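Polyphosphate kinase (Porphyromonas gingivalis, PDB 2O8R) probably catalyses the reversible transfer of the terminal phosphate of ATP to a growing chain of inorganic polyphosphate, with magnesium as cofactor. Local coordinates at residues 131-140 / 209-220. The protein carries 3 engineered substitutions. Numbering follows the deposited sequence.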
loop_
_atom_site.group_PDB
_atom_site.type_symbol
_atom_site.label_atom_id
_atom_site.label_comp_id
_atom_site.label_asym_id
_atom_site.label_seq_id
_atom_site.Cartn_x
_atom_site.Cartn_y
_atom_site.Cartn_z
ATOM N N LEU A 131 -0.984 -24.711 -18.046
ATOM C CA LEU A 131 -1.836 -23.552 -18.327
ATOM C C LEU A 131 -3.311 -23.881 -18.327
ATOM O O LEU A 131 -4.117 -23.094 -17.849
ATOM C CB LEU A 131 -1.439 -22.890 -19.647
ATOM C CG LEU A 131 -0.104 -22.145 -19.517
ATOM C CD1 LEU A 131 0.497 -21.766 -20.852
ATOM C CD2 LEU A 131 -0.320 -20.921 -18.667
ATOM N N ARG A 132 -3.656 -25.055 -18.839
ATOM C CA ARG A 132 -5.033 -25.530 -18.803
ATOM C C ARG A 132 -5.488 -25.666 -17.362
ATOM O O ARG A 132 -6.623 -25.319 -17.033
ATOM C CB ARG A 132 -5.166 -26.857 -19.548
ATOM C CG ARG A 132 -6.544 -27.441 -19.559
ATOM C CD ARG A 132 -6.770 -28.257 -20.814
ATOM N NE ARG A 132 -7.590 -29.439 -20.548
ATOM C CZ ARG A 132 -7.931 -30.347 -21.461
ATOM N NH1 ARG A 132 -7.538 -30.215 -22.728
ATOM N NH2 ARG A 132 -8.665 -31.393 -21.107
ATOM N N ARG A 133 -4.600 -26.135 -16.490
ATOM C CA ARG A 133 -4.961 -26.248 -15.072
ATOM C C ARG A 133 -5.116 -24.848 -14.515
ATOM O O ARG A 133 -6.148 -24.527 -13.912
ATOM C CB ARG A 133 -3.911 -27.032 -14.280
ATOM C CG ARG A 133 -4.451 -27.803 -13.090
ATOM C CD ARG A 133 -3.384 -28.013 -12.017
ATOM N NE ARG A 133 -3.298 -26.853 -11.124
ATOM C CZ ARG A 133 -2.420 -25.853 -11.234
ATOM N NH1 ARG A 133 -1.508 -25.847 -12.200
ATOM N NH2 ARG A 133 -2.452 -24.850 -10.363
ATOM N N PHE A 134 -4.102 -24.019 -14.789
ATOM C CA PHE A 134 -4.009 -22.637 -14.306
ATOM C C PHE A 134 -5.227 -21.847 -14.710
ATOM O O PHE A 134 -5.846 -21.181 -13.876
ATOM C CB PHE A 134 -2.765 -21.968 -14.881
ATOM C CG PHE A 134 -2.436 -20.621 -14.273
ATOM C CD1 PHE A 134 -1.820 -20.530 -13.036
ATOM C CD2 PHE A 134 -2.687 -19.446 -14.972
ATOM C CE1 PHE A 134 -1.488 -19.303 -12.499
ATOM C CE2 PHE A 134 -2.359 -18.214 -14.433
ATOM C CZ PHE A 134 -1.752 -18.146 -13.203
ATOM N N PHE A 135 -5.575 -21.925 -15.990
ATOM C CA PHE A 135 -6.759 -21.249 -16.450
ATOM C C PHE A 135 -7.951 -21.720 -15.639
ATOM O O PHE A 135 -8.689 -20.894 -15.101
ATOM C CB PHE A 135 -7.025 -21.445 -17.937
ATOM C CG PHE A 135 -8.313 -20.834 -18.372
ATOM C CD1 PHE A 135 -8.399 -19.465 -18.597
ATOM C CD2 PHE A 135 -9.460 -21.603 -18.494
ATOM C CE1 PHE A 135 -9.601 -18.873 -18.979
ATOM C CE2 PHE A 135 -10.665 -21.020 -18.874
ATOM C CZ PHE A 135 -10.734 -19.648 -19.121
ATOM N N HIS A 136 -8.119 -23.036 -15.517
ATOM C CA HIS A 136 -9.281 -23.564 -14.793
ATOM C C HIS A 136 -9.300 -23.186 -13.320
ATOM O O HIS A 136 -10.288 -22.641 -12.844
ATOM C CB HIS A 136 -9.457 -25.076 -15.003
ATOM C CG HIS A 136 -10.092 -25.423 -16.318
ATOM N ND1 HIS A 136 -9.364 -25.596 -17.477
ATOM C CD2 HIS A 136 -11.390 -25.588 -16.667
ATOM C CE1 HIS A 136 -10.181 -25.867 -18.478
ATOM N NE2 HIS A 136 -11.418 -25.866 -18.013
ATOM N N GLU A 137 -8.211 -23.422 -12.602
ATOM C CA GLU A 137 -8.238 -23.204 -11.158
ATOM C C GLU A 137 -8.000 -21.755 -10.746
ATOM O O GLU A 137 -8.497 -21.324 -9.711
ATOM C CB GLU A 137 -7.226 -24.097 -10.443
ATOM C CG GLU A 137 -7.442 -25.588 -10.575
ATOM C CD GLU A 137 -6.331 -26.386 -9.896
ATOM O OE1 GLU A 137 -5.317 -25.777 -9.479
ATOM O OE2 GLU A 137 -6.468 -27.623 -9.773
ATOM N N GLU A 138 -7.238 -21.007 -11.540
ATOM C CA GLU A 138 -6.786 -19.677 -11.113
ATOM C C GLU A 138 -7.357 -18.482 -11.892
ATOM O O GLU A 138 -7.711 -17.471 -11.293
ATOM C CB GLU A 138 -5.258 -19.612 -11.130
ATOM C CG GLU A 138 -4.581 -20.638 -10.242
ATOM C CD GLU A 138 -4.317 -20.132 -8.843
ATOM O OE1 GLU A 138 -4.809 -19.040 -8.491
ATOM O OE2 GLU A 138 -3.603 -20.829 -8.092
ATOM N N ILE A 139 -7.421 -18.580 -13.217
ATOM C CA ILE A 139 -7.955 -17.478 -14.023
ATOM C C ILE A 139 -9.478 -17.467 -14.060
ATOM O O ILE A 139 -10.111 -16.475 -13.702
ATOM C CB ILE A 139 -7.464 -17.528 -15.478
ATOM C CG1 ILE A 139 -5.942 -17.434 -15.535
ATOM C CG2 ILE A 139 -8.100 -16.407 -16.275
ATOM C CD1 ILE A 139 -5.400 -17.393 -16.925
ATOM N N PHE A 140 -10.055 -18.579 -14.501
ATOM C CA PHE A 140 -11.495 -18.672 -14.724
ATOM C C PHE A 140 -12.342 -18.112 -13.579
ATOM O O PHE A 140 -13.242 -17.322 -13.831
ATOM C CB PHE A 140 -11.911 -20.105 -15.082
ATOM C CG PHE A 140 -13.353 -20.245 -15.437
ATOM C CD1 PHE A 140 -13.779 -20.030 -16.738
ATOM C CD2 PHE A 140 -14.293 -20.585 -14.466
ATOM C CE1 PHE A 140 -15.113 -20.152 -17.081
ATOM C CE2 PHE A 140 -15.627 -20.708 -14.795
ATOM C CZ PHE A 140 -16.041 -20.492 -16.111
ATOM N N LEU A 209 -1.017 -12.967 -19.520
ATOM C CA LEU A 209 -2.270 -13.459 -18.986
ATOM C C LEU A 209 -3.336 -13.551 -20.078
ATOM O O LEU A 209 -4.016 -14.576 -20.190
ATOM C CB LEU A 209 -2.744 -12.551 -17.857
ATOM C CG LEU A 209 -3.813 -13.066 -16.901
ATOM C CD1 LEU A 209 -3.515 -14.496 -16.490
ATOM C CD2 LEU A 209 -3.888 -12.136 -15.679
ATOM N N GLU A 210 -3.459 -12.503 -20.898
ATOM C CA GLU A 210 -4.531 -12.451 -21.908
ATOM C C GLU A 210 -4.366 -13.505 -22.990
ATOM O O GLU A 210 -5.348 -13.929 -23.591
ATOM C CB GLU A 210 -4.699 -11.053 -22.527
ATOM C CG GLU A 210 -3.556 -10.582 -23.432
ATOM C CD GLU A 210 -2.470 -9.810 -22.683
ATOM O OE1 GLU A 210 -2.238 -10.092 -21.484
ATOM O OE2 GLU A 210 -1.841 -8.921 -23.302
ATOM N N ASP A 211 -3.127 -13.929 -23.227
ATOM C CA ASP A 211 -2.867 -15.019 -24.154
ATOM C C ASP A 211 -3.467 -16.331 -23.629
ATOM O O ASP A 211 -4.171 -17.033 -24.348
ATOM C CB ASP A 211 -1.367 -15.147 -24.426
ATOM C CG ASP A 211 -0.871 -14.170 -25.489
ATOM O OD1 ASP A 211 -1.697 -13.537 -26.174
ATOM O OD2 ASP A 211 0.357 -14.045 -25.648
ATOM N N ILE A 212 -3.222 -16.634 -22.361
ATOM C CA ILE A 212 -3.800 -17.812 -21.741
ATOM C C ILE A 212 -5.310 -17.814 -21.878
ATOM O O ILE A 212 -5.891 -18.821 -22.283
ATOM C CB ILE A 212 -3.417 -17.947 -20.259
ATOM C CG1 ILE A 212 -1.882 -17.900 -20.109
ATOM C CG2 ILE A 212 -4.036 -19.255 -19.673
ATOM C CD1 ILE A 212 -1.422 -17.591 -18.686
ATOM N N ILE A 213 -5.936 -16.687 -21.556
ATOM C CA ILE A 213 -7.384 -16.566 -21.694
ATOM C C ILE A 213 -7.836 -16.877 -23.134
ATOM O O ILE A 213 -8.724 -17.699 -23.349
ATOM C CB ILE A 213 -7.892 -15.191 -21.211
ATOM C CG1 ILE A 213 -7.684 -15.070 -19.691
ATOM C CG2 ILE A 213 -9.368 -15.020 -21.569
ATOM C CD1 ILE A 213 -8.252 -13.802 -19.064
ATOM N N LYS A 214 -7.181 -16.259 -24.109
ATOM C CA LYS A 214 -7.453 -16.509 -25.521
ATOM C C LYS A 214 -7.450 -18.002 -25.885
ATOM O O LYS A 214 -8.272 -18.460 -26.670
ATOM C CB LYS A 214 -6.435 -15.762 -26.387
ATOM C CG LYS A 214 -6.606 -14.226 -26.412
ATOM C CD LYS A 214 -5.663 -13.622 -27.439
ATOM C CE LYS A 214 -6.126 -12.288 -27.934
ATOM N NZ LYS A 214 -5.212 -11.825 -28.996
ATOM N N GLU A 215 -6.535 -18.750 -25.285
ATOM C CA GLU A 215 -6.340 -20.152 -25.599
ATOM C C GLU A 215 -7.416 -21.054 -24.959
ATOM O O GLU A 215 -7.484 -22.254 -25.223
ATOM C CB GLU A 215 -4.934 -20.561 -25.140
ATOM C CG GLU A 215 -4.390 -21.878 -25.687
ATOM C CD GLU A 215 -4.447 -21.974 -27.205
ATOM O OE1 GLU A 215 -4.299 -20.936 -27.892
ATOM O OE2 GLU A 215 -4.633 -23.100 -27.713
ATOM N N HIS A 216 -8.270 -20.483 -24.122
ATOM C CA HIS A 216 -9.264 -21.291 -23.424
ATOM C C HIS A 216 -10.674 -20.720 -23.533
ATOM O O HIS A 216 -11.559 -21.085 -22.759
ATOM C CB HIS A 216 -8.868 -21.472 -21.956
ATOM C CG HIS A 216 -7.578 -22.202 -21.766
ATOM N ND1 HIS A 216 -6.368 -21.556 -21.635
ATOM C CD2 HIS A 216 -7.305 -23.525 -21.705
ATOM C CE1 HIS A 216 -5.407 -22.449 -21.492
ATOM N NE2 HIS A 216 -5.949 -23.652 -21.525
ATOM N N LEU A 217 -10.878 -19.836 -24.503
ATOM C CA LEU A 217 -12.151 -19.156 -24.669
ATOM C C LEU A 217 -13.277 -20.149 -24.928
ATOM O O LEU A 217 -14.427 -19.905 -24.550
ATOM C CB LEU A 217 -12.066 -18.131 -25.806
ATOM C CG LEU A 217 -11.331 -16.816 -25.525
ATOM C CD1 LEU A 217 -11.090 -16.054 -26.799
ATOM C CD2 LEU A 217 -12.122 -15.970 -24.552
ATOM N N ASP A 218 -12.928 -21.280 -25.541
ATOM C CA ASP A 218 -13.881 -22.355 -25.822
ATOM C C ASP A 218 -14.551 -22.947 -24.581
ATOM O O ASP A 218 -15.676 -23.427 -24.673
ATOM C CB ASP A 218 -13.227 -23.466 -26.640
ATOM C CG ASP A 218 -11.858 -23.827 -26.129
ATOM O OD1 ASP A 218 -10.896 -23.072 -26.410
ATOM O OD2 ASP A 218 -11.744 -24.865 -25.448
ATOM N N VAL A 219 -13.889 -22.901 -23.425
ATOM C CA VAL A 219 -14.520 -23.381 -22.189
ATOM C C VAL A 219 -15.467 -22.330 -21.600
ATOM O O VAL A 219 -16.426 -22.658 -20.884
ATOM C CB VAL A 219 -13.492 -23.906 -21.128
ATOM C CG1 VAL A 219 -12.163 -24.301 -21.781
ATOM C CG2 VAL A 219 -13.268 -22.911 -20.015
ATOM N N VAL A 220 -15.204 -21.071 -21.933
ATOM C CA VAL A 220 -15.992 -19.949 -21.434
ATOM C C VAL A 220 -17.271 -19.828 -22.260
ATOM O O VAL A 220 -18.347 -19.498 -21.743
ATOM C CB VAL A 220 -15.162 -18.644 -21.479
ATOM C CG1 VAL A 220 -16.005 -17.436 -21.139
ATOM C CG2 VAL A 220 -13.987 -18.748 -20.523
#
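A chi1 of 175° swings the Phe135 ring away from its own amide nitrogen, and one of -62° turns the His216 imidazole away from its carbonyl carbon; the two side chains run alongside one another in opposite senses, each ring lying over the other's CB. The pair illustrates how an aromatic knob can be seated by CH-pi contact rather than a full ring stack. This is knobs-into-holes packing in the middle domain of a PPK1 polyphosphate kinase, where helices 131-139 and 209-214 cross nearly perpendicularly. The ring planes are almost parallel yet barely overlap, their centroids 4.8 Å apart, while His216 CB lies 3.5 Å from the Phe135 ring centroid. Phe135 sits among Ile212 and Ile213, its hole completed by Val219 and Val220 from 217-220; Ile212 returns the fit among Leu131, Phe134, Phe135 and Ile139. A bond from His216 ND1 to Ile212 O, 2.9 Å long, fixes the imidazole's rotation, tying it back to the helix it follows. Farther along, Ile139 bridges Leu209 and Ile213. Phe410 of the second subunit packs on Phe134, placing this junction beside the dimer interface. The Val219 CG2 methyl lies at the ring's edge, near its plane, 3.4 Å from Phe135 CE2.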